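Local coordinates for StAR-related lipid transfer protein 13 (Homo sapiens, PDB 2PSO) that activates the GTPase activity of RhoA and perhaps Cdc42, and carries the lipid-binding START domain described here, at residues L91-V94 / L95-H99; E103-V106 / Q107-V110. One frame throughout, in Å; residues are numbered along the deposited sequence.

Contact 1 (L91-V94 / L95-H99)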
loop_
_atom_site.group_PDB
_atom_site.type_symbol
_atom_site.label_atom_id
_atom_site.label_comp_id
_atom_site.label_asym_id
_atom_site.label_seq_id
_atom_site.Cartn_x
_atom_site.Cartn_y
_atom_site.Cartn_z
ATOM N N LEU A 91 8.301 11.777 1.111
ATOM C CA LEU A 91 9.049 10.554 1.017
ATOM C C LEU A 91 9.673 10.212 2.362
ATOM O O LEU A 91 9.625 9.071 2.803
ATOM C CB LEU A 91 10.093 10.686 -0.092
ATOM C CG LEU A 91 11.139 9.595 -0.419
ATOM C CD1 LEU A 91 12.187 9.664 0.615
ATOM C CD2 LEU A 91 10.610 8.178 -0.543
ATOM N N ASN A 92 10.232 11.202 3.033
ATOM C CA ASN A 92 10.846 10.957 4.314
ATOM C C ASN A 92 9.721 10.609 5.275
ATOM O O ASN A 92 9.894 9.798 6.201
ATOM C CB ASN A 92 11.597 12.186 4.810
ATOM C CG ASN A 92 12.198 11.964 6.191
ATOM O OD1 ASN A 92 13.192 11.245 6.320
ATOM N ND2 ASN A 92 11.562 12.537 7.246
ATOM N N ARG A 93 8.553 11.191 5.047
ATOM C CA ARG A 93 7.459 10.927 5.949
ATOM C C ARG A 93 7.077 9.468 5.849
ATOM O O ARG A 93 6.712 8.864 6.875
ATOM C CB ARG A 93 6.249 11.800 5.646
ATOM C CG ARG A 93 5.070 11.551 6.577
ATOM C CD ARG A 93 5.435 11.636 8.078
ATOM N NE ARG A 93 6.022 12.906 8.477
ATOM C CZ ARG A 93 5.362 14.061 8.479
ATOM N NH1 ARG A 93 5.964 15.174 8.835
ATOM N NH2 ARG A 93 4.099 14.118 8.103
ATOM N N VAL A 94 7.162 8.882 4.638
ATOM C CA VAL A 94 6.799 7.470 4.527
ATOM C C VAL A 94 7.987 6.612 4.993
ATOM O O VAL A 94 7.829 5.559 5.606
ATOM C CB VAL A 94 6.435 7.071 3.100
ATOM C CG1 VAL A 94 6.180 5.583 3.039
ATOM C CG2 VAL A 94 5.243 7.827 2.615
ATOM N N LEU A 95 9.189 7.085 4.688
ATOM C CA LEU A 95 10.350 6.259 4.826
ATOM C C LEU A 95 10.835 6.197 6.262
ATOM O O LEU A 95 11.121 5.102 6.745
ATOM C CB LEU A 95 11.449 6.759 3.899
ATOM C CG LEU A 95 12.599 5.835 3.510
ATOM C CD1 LEU A 95 13.894 6.558 3.756
ATOM C CD2 LEU A 95 12.580 4.609 4.293
ATOM N N ARG A 96 10.944 7.338 6.958
ATOM C CA ARG A 96 11.479 7.302 8.336
ATOM C C ARG A 96 10.531 7.789 9.435
ATOM O O ARG A 96 10.935 7.890 10.592
ATOM C CB ARG A 96 12.744 8.108 8.412
ATOM C CG ARG A 96 13.859 7.664 7.455
ATOM C CD ARG A 96 14.425 6.326 7.882
ATOM N NE ARG A 96 15.330 5.865 6.843
ATOM C CZ ARG A 96 15.731 4.606 6.696
ATOM N NH1 ARG A 96 16.559 4.303 5.705
ATOM N NH2 ARG A 96 15.301 3.662 7.535
ATOM N N GLU A 97 9.277 8.091 9.099
ATOM C CA GLU A 97 8.427 8.803 10.045
ATOM C C GLU A 97 7.021 8.217 10.186
ATOM O O GLU A 97 6.059 8.942 10.396
ATOM C CB GLU A 97 8.316 10.267 9.639
ATOM C CG GLU A 97 9.577 11.049 9.880
ATOM C CD GLU A 97 9.381 12.538 9.756
ATOM O OE1 GLU A 97 8.666 12.995 8.832
ATOM O OE2 GLU A 97 9.949 13.254 10.611
ATOM N N ARG A 98 6.905 6.905 10.080
ATOM C CA ARG A 98 5.604 6.289 9.934
ATOM C C ARG A 98 4.930 6.151 11.313
ATOM O O ARG A 98 3.735 5.889 11.431
ATOM C CB ARG A 98 5.776 4.960 9.202
ATOM C CG ARG A 98 4.562 4.127 9.156
ATOM C CD ARG A 98 4.740 2.892 8.364
ATOM N NE ARG A 98 3.427 2.304 8.136
ATOM C CZ ARG A 98 3.216 1.180 7.462
ATOM N NH1 ARG A 98 4.240 0.501 6.948
ATOM N NH2 ARG A 98 1.977 0.740 7.310
ATOM N N HIS A 99 5.704 6.376 12.368
ATOM C CA HIS A 99 5.151 6.390 13.709
ATOM C C HIS A 99 4.281 7.627 13.825
ATOM O O HIS A 99 3.356 7.663 14.637
ATOM C CB HIS A 99 6.253 6.376 14.759
ATOM C CG HIS A 99 7.409 7.267 14.427
ATOM N ND1 HIS A 99 7.515 8.559 14.904
ATOM C CD2 HIS A 99 8.503 7.061 13.650
ATOM C CE1 HIS A 99 8.628 9.107 14.440
ATOM N NE2 HIS A 99 9.241 8.221 13.671
#
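R93 lays its bent side chain against that of E97, CD lying 3.6 Å from E97 CB, and the NE edge of its guanidinium meets the E97 carboxylate. This is an i to i+4 salt bridge at the C-terminal end of helix 87-96 of the START domain. R93 NE donates to E97 OE1 over 2.7 Å, with an N-H...O angle of 165°. The acceptor lies close to the guanidinium plane, at its edge, whereas the donor approaches from above the carboxylate plane. Bends at chi2 and chi3 (53° and 57°) curl the arginine chain, and NE is the nitrogen that meets the carboxylate. The guanidinium also has a cation-pi contact with F225.

Backbone bonds record the helix coming to its end: L95 N to L91 O and R96 N to N92 O are both 2.8 Å, but E97 N to R93 O is weak at 3.5 Å, and W101 NE1 also donates a hydrogen bond to R93 O. The side chains of L91 and V94 touch L153 of strand 151-157, placing their face of the helix against the sheet. N92 ND2 lies 3.3 Å from E97 CD, the amide plane being steeply inclined to that of the carboxylate.

Contact 2 (E103-V106 / Q107-V110); sequences EDFV and QWKV
This is a local aromatic contact between residues three apart, F105 and W108, in the connection that leads from helix 87-96 into strand 109-115 of the START domain. The phenyl ring and the six-membered ring of the indole are nearly parallel, with planes 16° apart, but their centroids are separated by 5.1 Å. The rings are therefore slid past one another and barely overlap, which makes this a strongly offset pair. Contact is concentrated at one side of each ring: F105 CE2 lies 3.3 Å from W108 CE3, and F105 CZ lies 3.7 Å from W108 CB. Two torsions bring the rings together across the intervening residues. The F105 ring stands opposite its main-chain nitrogen (chi1 -172°), while the W108 indole sits between nitrogen and carbonyl carbon (chi1 67°), an arrangement in which CE3 lies by F105.

The backbone carbonyl of V106 also lies near the indole, its oxygen approaching W108 CE3 obliquely. V106 and Q107 cross their side chains at a slant, with V106 CG1 3.7 Å from Q107 CG. Strand 118-125 borders the contact: both aromatic residues touch Y121, and backbone bonds join V106 to V124 and K109 to Q122. H99 adds its ring to W108, with the two planes again close to parallel.

The closest side-chain contacts between F105 and W108 are between carbon atoms. The association probably rests largely on dispersion and on the burial of F105, and the small ring overlap is consistent with contact between a few ring carbons rather than a full stack.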
loop_
_atom_site.group_PDB
_atom_site.type_symbol
_atom_site.label_atom_id
_atom_site.label_comp_id
_atom_site.label_asym_id
_atom_site.label_seq_id
_atom_site.Cartn_x
_atom_site.Cartn_y
_atom_site.Cartn_z
ATOM N N GLU A 103 -0.820 4.361 13.917
ATOM C CA GLU A 103 -0.870 4.029 15.327
ATOM C C GLU A 103 -0.578 2.541 15.539
ATOM O O GLU A 103 -0.304 2.104 16.653
ATOM C CB GLU A 103 -2.236 4.408 15.908
ATOM N N ASP A 104 -0.611 1.759 14.466
ATOM C CA ASP A 104 -0.405 0.325 14.589
ATOM C C ASP A 104 1.034 -0.089 14.377
ATOM O O ASP A 104 1.414 -1.194 14.755
ATOM C CB ASP A 104 -1.310 -0.415 13.617
ATOM C CG ASP A 104 -2.755 -0.435 14.077
ATOM O OD1 ASP A 104 -3.022 -0.182 15.284
ATOM O OD2 ASP A 104 -3.627 -0.712 13.226
ATOM N N PHE A 105 1.818 0.803 13.770
ATOM C CA PHE A 105 3.221 0.570 13.447
ATOM C C PHE A 105 4.091 0.372 14.683
ATOM O O PHE A 105 4.513 1.360 15.293
ATOM C CB PHE A 105 3.711 1.810 12.744
ATOM C CG PHE A 105 5.094 1.695 12.163
ATOM C CD1 PHE A 105 5.335 0.880 11.056
ATOM C CD2 PHE A 105 6.132 2.463 12.665
ATOM C CE1 PHE A 105 6.587 0.802 10.492
ATOM C CE2 PHE A 105 7.375 2.390 12.118
ATOM C CZ PHE A 105 7.617 1.552 11.034
ATOM N N VAL A 106 4.395 -0.872 15.054
ATOM C CA VAL A 106 5.097 -1.071 16.318
ATOM C C VAL A 106 6.599 -1.319 16.313
ATOM O O VAL A 106 7.340 -0.479 16.801
ATOM C CB VAL A 106 4.369 -2.037 17.261
ATOM C CG1 VAL A 106 5.229 -2.356 18.477
ATOM C CG2 VAL A 106 3.076 -1.394 17.722
ATOM N N GLN A 107 7.086 -2.451 15.831
ATOM C CA GLN A 107 8.514 -2.700 16.036
ATOM C C GLN A 107 9.277 -2.462 14.758
ATOM O O GLN A 107 9.008 -3.112 13.759
ATOM C CB GLN A 107 8.783 -4.129 16.482
ATOM C CG GLN A 107 7.689 -4.780 17.245
ATOM C CD GLN A 107 8.197 -5.984 17.993
ATOM O OE1 GLN A 107 9.061 -5.862 18.868
ATOM N NE2 GLN A 107 7.679 -7.162 17.651
ATOM N N TRP A 108 10.247 -1.569 14.765
ATOM C CA TRP A 108 10.915 -1.321 13.520
ATOM C C TRP A 108 12.420 -1.331 13.654
ATOM O O TRP A 108 12.961 -0.876 14.662
ATOM C CB TRP A 108 10.406 -0.021 12.891
ATOM C CG TRP A 108 10.764 1.233 13.640
ATOM C CD1 TRP A 108 11.934 1.938 13.557
ATOM C CD2 TRP A 108 9.933 1.940 14.568
ATOM N NE1 TRP A 108 11.887 3.029 14.387
ATOM C CE2 TRP A 108 10.668 3.061 15.014
ATOM C CE3 TRP A 108 8.643 1.732 15.070
ATOM C CZ2 TRP A 108 10.151 3.977 15.941
ATOM C CZ3 TRP A 108 8.124 2.638 15.995
ATOM C CH2 TRP A 108 8.878 3.748 16.420
ATOM N N LYS A 109 13.090 -1.855 12.637
ATOM C CA LYS A 109 14.541 -1.888 12.614
ATOM C C LYS A 109 15.017 -2.002 11.176
ATOM O O LYS A 109 14.453 -2.762 10.384
ATOM C CB LYS A 109 15.088 -3.068 13.457
ATOM N N VAL A 110 16.028 -1.219 10.821
ATOM C CA VAL A 110 16.824 -1.519 9.640
ATOM C C VAL A 110 17.565 -2.786 9.998
ATOM O O VAL A 110 18.134 -2.884 11.076
ATOM C CB VAL A 110 17.842 -0.450 9.369
ATOM C CG1 VAL A 110 18.869 -0.959 8.410
ATOM C CG2 VAL A 110 17.188 0.807 8.797
#

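Overall arrangement
Contact 1 comes first along the chain, at the end of helix 87-96, and contact 2 follows in the connection to strand 109-115; their centres are about 11 Å apart, on the same side of the chain's centre. They touch directly: R98 CD packs on F105 CD1 at 3.4 Å, and H99 CB lies 4.1 Å from W108 CH2. Strand 118-125 is shared ground, since R96, F105 and W108 touch Y121, and R98 touches Y123 and L125 of the same strand. Together they trace how the chain leaves a helix packed on the START-domain sheet and enters one of its strands.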